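Local coordinates for type I modular polyketide synthase (Streptomyces albus subsp. albus, PDB 6IYR), which probably selects an extender unit carried by coenzyme A and transfers its acyl group onward, as the acyltransferase domain of module 8 in salinomycin biosynthesis, at residues Ile117-Thr128 and Ala439-Pro447; Phe379-Leu387 and Val407-Ala418. All blocks are in the same frame, centred on the assembly; numbering follows the deposited sequence.

Contact 1 of 2, residues Ile117-Thr128 and Ala439-Pro447; sequences IEGGTVKGADRT and AEAWTHGVP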
loop_
_atom_site.group_PDB
_atom_site.type_symbol
_atom_site.label_atom_id
_atom_site.label_comp_id
_atom_site.label_asym_id
_atom_site.label_seq_id
_atom_site.Cartn_x
_atom_site.Cartn_y
_atom_site.Cartn_z
ATOM N N ILE A 117 2.019 -20.527 -2.104
ATOM C CA ILE A 117 1.473 -19.509 -3.011
ATOM C C ILE A 117 1.504 -20.021 -4.445
ATOM O O ILE A 117 2.530 -20.489 -4.911
ATOM C CB ILE A 117 2.297 -18.202 -2.926
ATOM C CG1 ILE A 117 2.415 -17.755 -1.460
ATOM C CG2 ILE A 117 1.638 -17.102 -3.739
ATOM C CD1 ILE A 117 3.628 -18.333 -0.764
ATOM N N GLU A 118 0.415 -19.823 -5.177
ATOM C CA GLU A 118 0.322 -20.277 -6.570
ATOM C C GLU A 118 -0.472 -19.250 -7.375
ATOM O O GLU A 118 -1.422 -18.643 -6.877
ATOM C CB GLU A 118 -0.358 -21.653 -6.632
ATOM C CG GLU A 118 -1.106 -21.964 -7.919
ATOM C CD GLU A 118 -2.557 -21.507 -7.894
ATOM O OE1 GLU A 118 -3.200 -21.518 -8.959
ATOM O OE2 GLU A 118 -3.075 -21.157 -6.814
ATOM N N GLY A 119 -0.078 -19.053 -8.619
ATOM C CA GLY A 119 -0.824 -18.183 -9.517
ATOM C C GLY A 119 -0.194 -18.215 -10.888
ATOM O O GLY A 119 0.887 -18.782 -11.059
ATOM N N GLY A 120 -0.828 -17.524 -11.834
ATOM C CA GLY A 120 -0.319 -17.394 -13.193
ATOM C C GLY A 120 0.010 -15.963 -13.574
ATOM O O GLY A 120 -0.617 -15.035 -13.082
ATOM N N THR A 121 0.978 -15.782 -14.471
ATOM C CA THR A 121 1.481 -14.440 -14.764
ATOM C C THR A 121 0.417 -13.619 -15.500
ATOM O O THR A 121 -0.513 -14.169 -16.109
ATOM C CB THR A 121 2.730 -14.477 -15.631
ATOM O OG1 THR A 121 2.422 -15.177 -16.827
ATOM C CG2 THR A 121 3.873 -15.153 -14.906
ATOM N N VAL A 122 0.522 -12.301 -15.378
ATOM C CA VAL A 122 -0.489 -11.384 -15.927
ATOM C C VAL A 122 0.204 -10.366 -16.829
ATOM O O VAL A 122 1.262 -9.844 -16.478
ATOM C CB VAL A 122 -1.198 -10.648 -14.778
ATOM C CG1 VAL A 122 -1.955 -9.452 -15.296
ATOM C CG2 VAL A 122 -2.114 -11.623 -14.045
ATOM N N LYS A 123 -0.334 -10.167 -18.031
ATOM C CA LYS A 123 0.194 -9.178 -18.966
ATOM C C LYS A 123 0.290 -7.799 -18.298
ATOM O O LYS A 123 -0.653 -7.340 -17.649
ATOM C CB LYS A 123 -0.707 -9.120 -20.207
ATOM C CG LYS A 123 -0.764 -7.776 -20.922
ATOM C CD LYS A 123 -0.299 -7.866 -22.369
ATOM C CE LYS A 123 1.168 -7.461 -22.483
ATOM N NZ LYS A 123 1.778 -7.887 -23.775
ATOM N N GLY A 124 1.471 -7.205 -18.375
ATOM C CA GLY A 124 1.701 -5.880 -17.847
ATOM C C GLY A 124 1.990 -5.858 -16.359
ATOM O O GLY A 124 2.170 -4.796 -15.786
ATOM N N ALA A 125 2.170 -7.028 -15.757
ATOM C CA ALA A 125 2.457 -7.121 -14.331
ATOM C C ALA A 125 3.810 -6.565 -13.983
ATOM O O ALA A 125 4.044 -6.069 -12.865
ATOM C CB ALA A 125 2.350 -8.572 -13.869
ATOM N N ASP A 126 4.710 -6.568 -14.952
ATOM C CA ASP A 126 6.036 -6.002 -14.722
ATOM C C ASP A 126 6.030 -4.485 -14.814
ATOM O O ASP A 126 7.024 -3.829 -14.549
ATOM C CB ASP A 126 7.061 -6.567 -15.733
ATOM C CG ASP A 126 6.593 -6.446 -17.171
ATOM O OD1 ASP A 126 5.512 -5.877 -17.421
ATOM O OD2 ASP A 126 7.285 -6.988 -18.041
ATOM N N ARG A 127 4.952 -3.922 -15.307
ATOM C CA ARG A 127 4.810 -2.492 -15.167
ATOM C C ARG A 127 4.033 -2.172 -13.915
ATOM O O ARG A 127 2.897 -1.711 -13.951
ATOM C CB ARG A 127 4.174 -1.930 -16.405
ATOM C CG ARG A 127 5.072 -2.197 -17.592
ATOM C CD ARG A 127 4.837 -1.176 -18.667
ATOM N NE ARG A 127 3.587 -1.498 -19.316
ATOM C CZ ARG A 127 2.616 -0.638 -19.554
ATOM N NH1 ARG A 127 1.534 -1.063 -20.184
ATOM N NH2 ARG A 127 2.752 0.638 -19.241
ATOM N N THR A 128 4.684 -2.384 -12.792
ATOM C CA THR A 128 3.921 -2.498 -11.576
ATOM C C THR A 128 3.637 -1.133 -10.930
ATOM O O THR A 128 4.504 -0.260 -10.845
ATOM C CB THR A 128 4.451 -3.626 -10.658
ATOM O OG1 THR A 128 4.378 -3.276 -9.268
ATOM C CG2 THR A 128 5.808 -4.053 -11.051
ATOM N N ALA A 439 5.960 -13.315 -2.936
ATOM C CA ALA A 439 5.609 -14.544 -3.660
ATOM C C ALA A 439 4.376 -14.381 -4.503
ATOM O O ALA A 439 4.335 -14.844 -5.642
ATOM C CB ALA A 439 5.386 -15.685 -2.676
ATOM N N GLU A 440 3.311 -13.856 -3.911
ATOM C CA GLU A 440 2.089 -13.590 -4.672
ATOM C C GLU A 440 2.409 -12.759 -5.882
ATOM O O GLU A 440 1.895 -12.994 -6.978
ATOM C CB GLU A 440 1.074 -12.803 -3.868
ATOM C CG GLU A 440 0.481 -13.553 -2.712
ATOM C CD GLU A 440 -0.206 -12.621 -1.750
ATOM O OE1 GLU A 440 -0.895 -11.685 -2.235
ATOM O OE2 GLU A 440 -0.001 -12.801 -0.530
ATOM N N ALA A 441 3.164 -11.711 -5.652
ATOM C CA ALA A 441 3.507 -10.825 -6.763
ATOM C C ALA A 441 4.207 -11.615 -7.854
ATOM O O ALA A 441 3.847 -11.547 -9.026
ATOM C CB ALA A 441 4.411 -9.720 -6.291
ATOM N N TRP A 442 5.282 -12.285 -7.471
ATOM C CA TRP A 442 6.089 -13.052 -8.424
ATOM C C TRP A 442 5.244 -14.070 -9.189
ATOM O O TRP A 442 5.349 -14.174 -10.409
ATOM C CB TRP A 442 7.265 -13.720 -7.707
ATOM C CG TRP A 442 8.114 -14.495 -8.616
ATOM C CD1 TRP A 442 9.130 -14.020 -9.373
ATOM C CD2 TRP A 442 7.978 -15.891 -8.945
ATOM N NE1 TRP A 442 9.629 -15.022 -10.171
ATOM C CE2 TRP A 442 8.976 -16.192 -9.886
ATOM C CE3 TRP A 442 7.179 -16.929 -8.452
ATOM C CZ2 TRP A 442 9.189 -17.486 -10.370
ATOM C CZ3 TRP A 442 7.381 -18.219 -8.943
ATOM C CH2 TRP A 442 8.371 -18.479 -9.899
ATOM N N THR A 443 4.292 -14.710 -8.525
ATOM C CA THR A 443 3.478 -15.672 -9.234
ATOM C C THR A 443 2.644 -15.001 -10.294
ATOM O O THR A 443 2.185 -15.657 -11.222
ATOM C CB THR A 443 2.581 -16.542 -8.317
ATOM O OG1 THR A 443 1.607 -15.751 -7.629
ATOM C CG2 THR A 443 3.449 -17.376 -7.339
ATOM N N HIS A 444 2.438 -13.689 -10.170
ATOM C CA HIS A 444 1.598 -12.993 -11.135
ATOM C C HIS A 444 2.438 -12.316 -12.196
ATOM O O HIS A 444 1.903 -11.686 -13.109
ATOM C CB HIS A 444 0.716 -11.954 -10.436
ATOM C CG HIS A 444 -0.368 -12.554 -9.614
ATOM N ND1 HIS A 444 -1.074 -13.667 -10.024
ATOM C CD2 HIS A 444 -0.755 -12.313 -8.340
ATOM C CE1 HIS A 444 -1.918 -14.024 -9.073
ATOM N NE2 HIS A 444 -1.790 -13.177 -8.070
ATOM N N GLY A 445 3.752 -12.397 -12.037
ATOM C CA GLY A 445 4.679 -11.927 -13.047
ATOM C C GLY A 445 5.334 -10.628 -12.645
ATOM O O GLY A 445 6.106 -10.047 -13.394
ATOM N N VAL A 446 5.119 -10.192 -11.420
ATOM C CA VAL A 446 5.913 -9.074 -10.944
ATOM C C VAL A 446 7.339 -9.552 -10.789
ATOM O O VAL A 446 7.564 -10.609 -10.198
ATOM C CB VAL A 446 5.380 -8.596 -9.602
ATOM C CG1 VAL A 446 6.209 -7.453 -9.089
ATOM C CG2 VAL A 446 3.925 -8.218 -9.746
ATOM N N PRO A 447 8.322 -8.765 -11.268
ATOM C CA PRO A 447 9.696 -9.280 -11.388
ATOM C C PRO A 447 10.501 -9.206 -10.099
ATOM O O PRO A 447 11.539 -8.576 -10.044
ATOM C CB PRO A 447 10.320 -8.400 -12.478
ATOM C CG PRO A 447 9.546 -7.118 -12.419
ATOM C CD PRO A 447 8.175 -7.428 -11.869
#
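I117 through T128 pack along A439-P447 in a strand-and-loop against helix-end contact, where edge strand 116-120 of the antiparallel three-stranded sheet leads toward the central parallel sheet and helix 431-443 comes to its end. Strand and helix run nearly side by side, their short axes 26° apart. I117 opens the interface: its CG2, anti to the backbone N, lies 3.7 Å from the backbone N of E440, while its CD1 packs on the CB of A439 one residue earlier, at 3.7 Å. Further along, the imidazole of H444, CG beside its own backbone N (chi1 -71°), lies beside the end of the strand and presents ND1, at the ring edge, to G120 O. The bond from H444 ND1 to G120 O is almost straight but weak, at 3.4 Å; the T443 OG1 stands over one face of the ring and is itself tied to the E440 O at 2.8 Å. The firmer link is backbone to backbone. V122 N meets H444 O at 2.7 Å, coming from above the carbonyl plane, 42° out of it, and the CB of A125 presses on the same oxygen at 3.2 Å. The H444 carbonyl can be met by the loop because the helix ends here: G445 takes a positive phi, and A441 O receives H444 N and V446 N from opposite faces of its plane. Beyond the turn, the side chains of T128 and V446 cross at about a right angle, with CG2 and CG1 3.9 Å apart, and P447 lies against D126. The whole exemplifies a Schellman-terminated helix whose last carbonyl is recruited by a connecting loop, here between a three-stranded antiparallel sheet, consistent with the ketosynthase-to-acyltransferase linker, and the acyltransferase core.

Contact 2 of 2, residues Phe379-Leu387 and Val407-Ala418; sequences FEDAVRTLL and VQETIDAVGAPA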
loop_
_atom_site.group_PDB
_atom_site.type_symbol
_atom_site.label_atom_id
_atom_site.label_comp_id
_atom_site.label_asym_id
_atom_site.label_seq_id
_atom_site.Cartn_x
_atom_site.Cartn_y
_atom_site.Cartn_z
ATOM N N PHE A 379 -9.493 8.360 -6.864
ATOM C CA PHE A 379 -8.761 7.114 -6.915
ATOM C C PHE A 379 -9.187 6.164 -8.018
ATOM O O PHE A 379 -8.359 5.690 -8.768
ATOM C CB PHE A 379 -8.793 6.437 -5.558
ATOM C CG PHE A 379 -7.901 5.255 -5.457
ATOM C CD1 PHE A 379 -6.543 5.411 -5.344
ATOM C CD2 PHE A 379 -8.424 3.989 -5.458
ATOM C CE1 PHE A 379 -5.718 4.324 -5.244
ATOM C CE2 PHE A 379 -7.604 2.898 -5.362
ATOM C CZ PHE A 379 -6.255 3.068 -5.251
ATOM N N GLU A 380 -10.489 5.993 -8.202
ATOM C CA GLU A 380 -11.001 5.090 -9.220
ATOM C C GLU A 380 -10.577 5.533 -10.605
ATOM O O GLU A 380 -10.218 4.725 -11.425
ATOM C CB GLU A 380 -12.526 4.983 -9.171
ATOM C CG GLU A 380 -13.113 4.204 -10.330
ATOM C CD GLU A 380 -14.606 4.377 -10.504
ATOM O OE1 GLU A 380 -15.229 5.151 -9.771
ATOM O OE2 GLU A 380 -15.165 3.738 -11.396
ATOM N N ASP A 381 -10.610 6.830 -10.835
ATOM C CA ASP A 381 -10.245 7.412 -12.092
ATOM C C ASP A 381 -8.808 7.104 -12.438
ATOM O O ASP A 381 -8.510 6.745 -13.547
ATOM C CB ASP A 381 -10.358 8.903 -11.929
ATOM C CG ASP A 381 -11.160 9.521 -12.987
ATOM O OD1 ASP A 381 -12.252 10.009 -12.657
ATOM O OD2 ASP A 381 -10.694 9.518 -14.140
ATOM N N ALA A 382 -7.930 7.233 -11.466
ATOM C CA ALA A 382 -6.540 6.949 -11.674
ATOM C C ALA A 382 -6.337 5.485 -12.012
ATOM O O ALA A 382 -5.607 5.156 -12.918
ATOM C CB ALA A 382 -5.757 7.307 -10.445
ATOM N N VAL A 383 -7.026 4.608 -11.300
ATOM C CA VAL A 383 -6.893 3.194 -11.550
ATOM C C VAL A 383 -7.355 2.847 -12.960
ATOM O O VAL A 383 -6.707 2.092 -13.649
ATOM C CB VAL A 383 -7.639 2.346 -10.508
ATOM C CG1 VAL A 383 -7.645 0.891 -10.923
ATOM C CG2 VAL A 383 -7.009 2.506 -9.143
ATOM N N ARG A 384 -8.454 3.442 -13.386
ATOM C CA ARG A 384 -8.979 3.208 -14.713
ATOM C C ARG A 384 -7.977 3.674 -15.759
ATOM O O ARG A 384 -7.773 3.020 -16.744
ATOM C CB ARG A 384 -10.326 3.887 -14.892
ATOM C CG ARG A 384 -11.476 3.121 -14.270
ATOM C CD ARG A 384 -12.794 3.832 -14.440
ATOM N NE ARG A 384 -13.881 3.084 -13.833
ATOM C CZ ARG A 384 -14.623 2.209 -14.485
ATOM N NH1 ARG A 384 -15.588 1.563 -13.867
ATOM N NH2 ARG A 384 -14.397 1.982 -15.760
ATOM N N THR A 385 -7.353 4.810 -15.519
ATOM C CA THR A 385 -6.340 5.326 -16.416
ATOM C C THR A 385 -5.198 4.319 -16.566
ATOM O O THR A 385 -4.779 4.010 -17.686
ATOM C CB THR A 385 -5.816 6.643 -15.872
ATOM O OG1 THR A 385 -6.845 7.608 -16.059
ATOM C CG2 THR A 385 -4.571 7.119 -16.593
ATOM N N LEU A 386 -4.747 3.751 -15.448
ATOM C CA LEU A 386 -3.614 2.829 -15.489
ATOM C C LEU A 386 -3.956 1.495 -16.146
ATOM O O LEU A 386 -3.179 0.945 -16.931
ATOM C CB LEU A 386 -3.017 2.627 -14.100
ATOM C CG LEU A 386 -2.466 3.937 -13.565
ATOM C CD1 LEU A 386 -2.092 3.878 -12.107
ATOM C CD2 LEU A 386 -1.240 4.353 -14.342
ATOM N N LEU A 387 -5.167 1.046 -15.902
ATOM C CA LEU A 387 -5.667 -0.168 -16.485
ATOM C C LEU A 387 -5.702 -0.006 -17.991
ATOM O O LEU A 387 -5.251 -0.879 -18.730
ATOM C CB LEU A 387 -7.067 -0.423 -15.969
ATOM C CG LEU A 387 -7.265 -1.554 -14.968
ATOM C CD1 LEU A 387 -6.018 -2.107 -14.289
ATOM C CD2 LEU A 387 -8.380 -1.223 -14.015
ATOM N N VAL A 407 -9.457 -1.256 -5.599
ATOM C CA VAL A 407 -8.770 -1.566 -6.876
ATOM C C VAL A 407 -9.418 -2.798 -7.520
ATOM O O VAL A 407 -9.752 -2.802 -8.710
ATOM C CB VAL A 407 -7.261 -1.792 -6.672
ATOM C CG1 VAL A 407 -6.561 -2.176 -7.997
ATOM C CG2 VAL A 407 -6.618 -0.563 -6.043
ATOM N N GLN A 408 -9.665 -3.825 -6.709
ATOM C CA GLN A 408 -10.235 -5.069 -7.226
ATOM C C GLN A 408 -11.620 -4.854 -7.815
ATOM O O GLN A 408 -11.948 -5.390 -8.889
ATOM C CB GLN A 408 -10.324 -6.109 -6.097
ATOM C CG GLN A 408 -10.747 -7.489 -6.586
ATOM C CD GLN A 408 -9.722 -8.110 -7.526
ATOM O OE1 GLN A 408 -9.949 -8.225 -8.738
ATOM N NE2 GLN A 408 -8.555 -8.392 -6.998
ATOM N N GLU A 409 -12.392 -3.973 -7.185
ATOM C CA GLU A 409 -13.719 -3.634 -7.689
ATOM C C GLU A 409 -13.633 -2.937 -9.047
ATOM O O GLU A 409 -14.469 -3.157 -9.934
ATOM C CB GLU A 409 -14.441 -2.741 -6.654
ATOM C CG GLU A 409 -15.866 -2.334 -7.015
ATOM C CD GLU A 409 -16.543 -1.506 -5.917
ATOM O OE1 GLU A 409 -16.440 -0.256 -5.907
ATOM O OE2 GLU A 409 -17.239 -2.108 -5.092
ATOM N N THR A 410 -12.644 -2.064 -9.243
ATOM C CA THR A 410 -12.554 -1.431 -10.552
ATOM C C THR A 410 -11.966 -2.343 -11.634
ATOM O O THR A 410 -12.458 -2.347 -12.763
ATOM C CB THR A 410 -11.924 -0.031 -10.567
ATOM O OG1 THR A 410 -10.760 -0.007 -11.390
ATOM C CG2 THR A 410 -11.680 0.483 -9.225
ATOM N N ILE A 411 -10.974 -3.145 -11.267
ATOM C CA ILE A 411 -10.467 -4.220 -12.143
ATOM C C ILE A 411 -11.626 -5.077 -12.603
ATOM O O ILE A 411 -11.751 -5.374 -13.787
ATOM C CB ILE A 411 -9.460 -5.139 -11.403
ATOM C CG1 ILE A 411 -8.198 -4.368 -11.093
ATOM C CG2 ILE A 411 -9.144 -6.405 -12.217
ATOM C CD1 ILE A 411 -7.156 -5.131 -10.321
ATOM N N ASP A 412 -12.462 -5.509 -11.672
ATOM C CA ASP A 412 -13.566 -6.396 -12.029
ATOM C C ASP A 412 -14.542 -5.720 -12.965
ATOM O O ASP A 412 -15.121 -6.367 -13.821
ATOM C CB ASP A 412 -14.330 -6.903 -10.788
ATOM C CG ASP A 412 -13.516 -7.899 -9.958
ATOM O OD1 ASP A 412 -12.442 -8.302 -10.415
ATOM O OD2 ASP A 412 -13.874 -8.164 -8.780
ATOM N N ALA A 413 -14.833 -4.451 -12.748
ATOM C CA ALA A 413 -15.862 -3.828 -13.555
ATOM C C ALA A 413 -15.298 -3.539 -14.939
ATOM O O ALA A 413 -16.018 -3.481 -15.908
ATOM C CB ALA A 413 -16.346 -2.548 -12.903
ATOM N N VAL A 414 -14.009 -3.265 -15.025
ATOM C CA VAL A 414 -13.406 -3.042 -16.327
ATOM C C VAL A 414 -13.237 -4.366 -17.077
ATOM O O VAL A 414 -13.102 -4.386 -18.286
ATOM C CB VAL A 414 -12.037 -2.371 -16.177
ATOM C CG1 VAL A 414 -11.326 -2.314 -17.518
ATOM C CG2 VAL A 414 -12.217 -0.967 -15.624
ATOM N N GLY A 415 -13.097 -5.447 -16.332
ATOM C CA GLY A 415 -12.758 -6.748 -16.912
ATOM C C GLY A 415 -11.302 -6.881 -17.307
ATOM O O GLY A 415 -10.977 -7.652 -18.178
ATOM N N ALA A 416 -10.408 -6.152 -16.657
ATOM C CA ALA A 416 -8.996 -6.209 -17.028
ATOM C C ALA A 416 -8.344 -7.425 -16.386
ATOM O O ALA A 416 -8.767 -7.890 -15.335
ATOM C CB ALA A 416 -8.286 -4.942 -16.583
ATOM N N PRO A 417 -7.324 -7.967 -17.031
ATOM C CA PRO A 417 -6.503 -8.974 -16.394
ATOM C C PRO A 417 -5.393 -8.291 -15.617
ATOM O O PRO A 417 -4.404 -7.852 -16.206
ATOM C CB PRO A 417 -5.900 -9.702 -17.581
ATOM C CG PRO A 417 -5.768 -8.635 -18.629
ATOM C CD PRO A 417 -6.717 -7.507 -18.284
ATOM N N ALA A 418 -5.672 -8.013 -14.368
ATOM C CA ALA A 418 -4.742 -7.337 -13.504
ATOM C C ALA A 418 -4.981 -7.805 -12.096
ATOM O O ALA A 418 -6.040 -8.299 -11.779
ATOM C CB ALA A 418 -4.916 -5.839 -13.611
#
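Helices 379-387 and 407-414 cross at -50°, 9.9 Å apart at their axes, bringing E380 near T410, V383 near V407 and, past the end of the second helix, L387 near A416. The T410 side chain is the knob, seated in a hole formed by E380, V383, R384 and L387. Its hydroxyl is directed into this apolar wall, with OG1 3.3 Å from V383 CG1 and 3.7 Å from L387 CD2; chi1 is 120°, off the staggered positions. Near the N-terminal end of the pair, V407 CG2 approaches the F379 ring at its edge, 3.7 Å from CE2. Toward the other end, R384 extends past V414, whose CG2 lies over one guanidinium face, 3.7 Å from NH2. NE of R384 holds E380 OE2 at 2.8 Å on the anti side of the carboxylate, a salt bridge within one helix that fixes the guanidinium's rotation. L387 completes the seam: CG meets A416 CB, and CD1 meets A418 CB at 3.9 Å, where the chain leaves a Schellman turn at G415. No hydrogen bond spans the helices, and T410 OG1 is buried without a partner in the model, so shape-matched apolar packing carries this joint, at some likely polar cost.

How the contacts relate
From the N terminus, the chain leaves strand 116-120 through 117-128, the first half of contact 1, and enters the parallel sheet at strand 129-132. A long course of helices and strands follows before helix 379-388, strand 393-396 and helix 404-414; contact 2 ties the two helices across a gap of only 19 residues. Strand 419-421 then completes the beta-alpha-beta crossover, and helix 431-443 returns to close contact 1 over 310 residues. Contact 2 is thus nested inside contact 1, about 17 Å away between centres. They meet where V122 CG1 packs on P417 O at 3.1 Å, linking the connector from the antiparallel sheet to the helix-strand layer of the core.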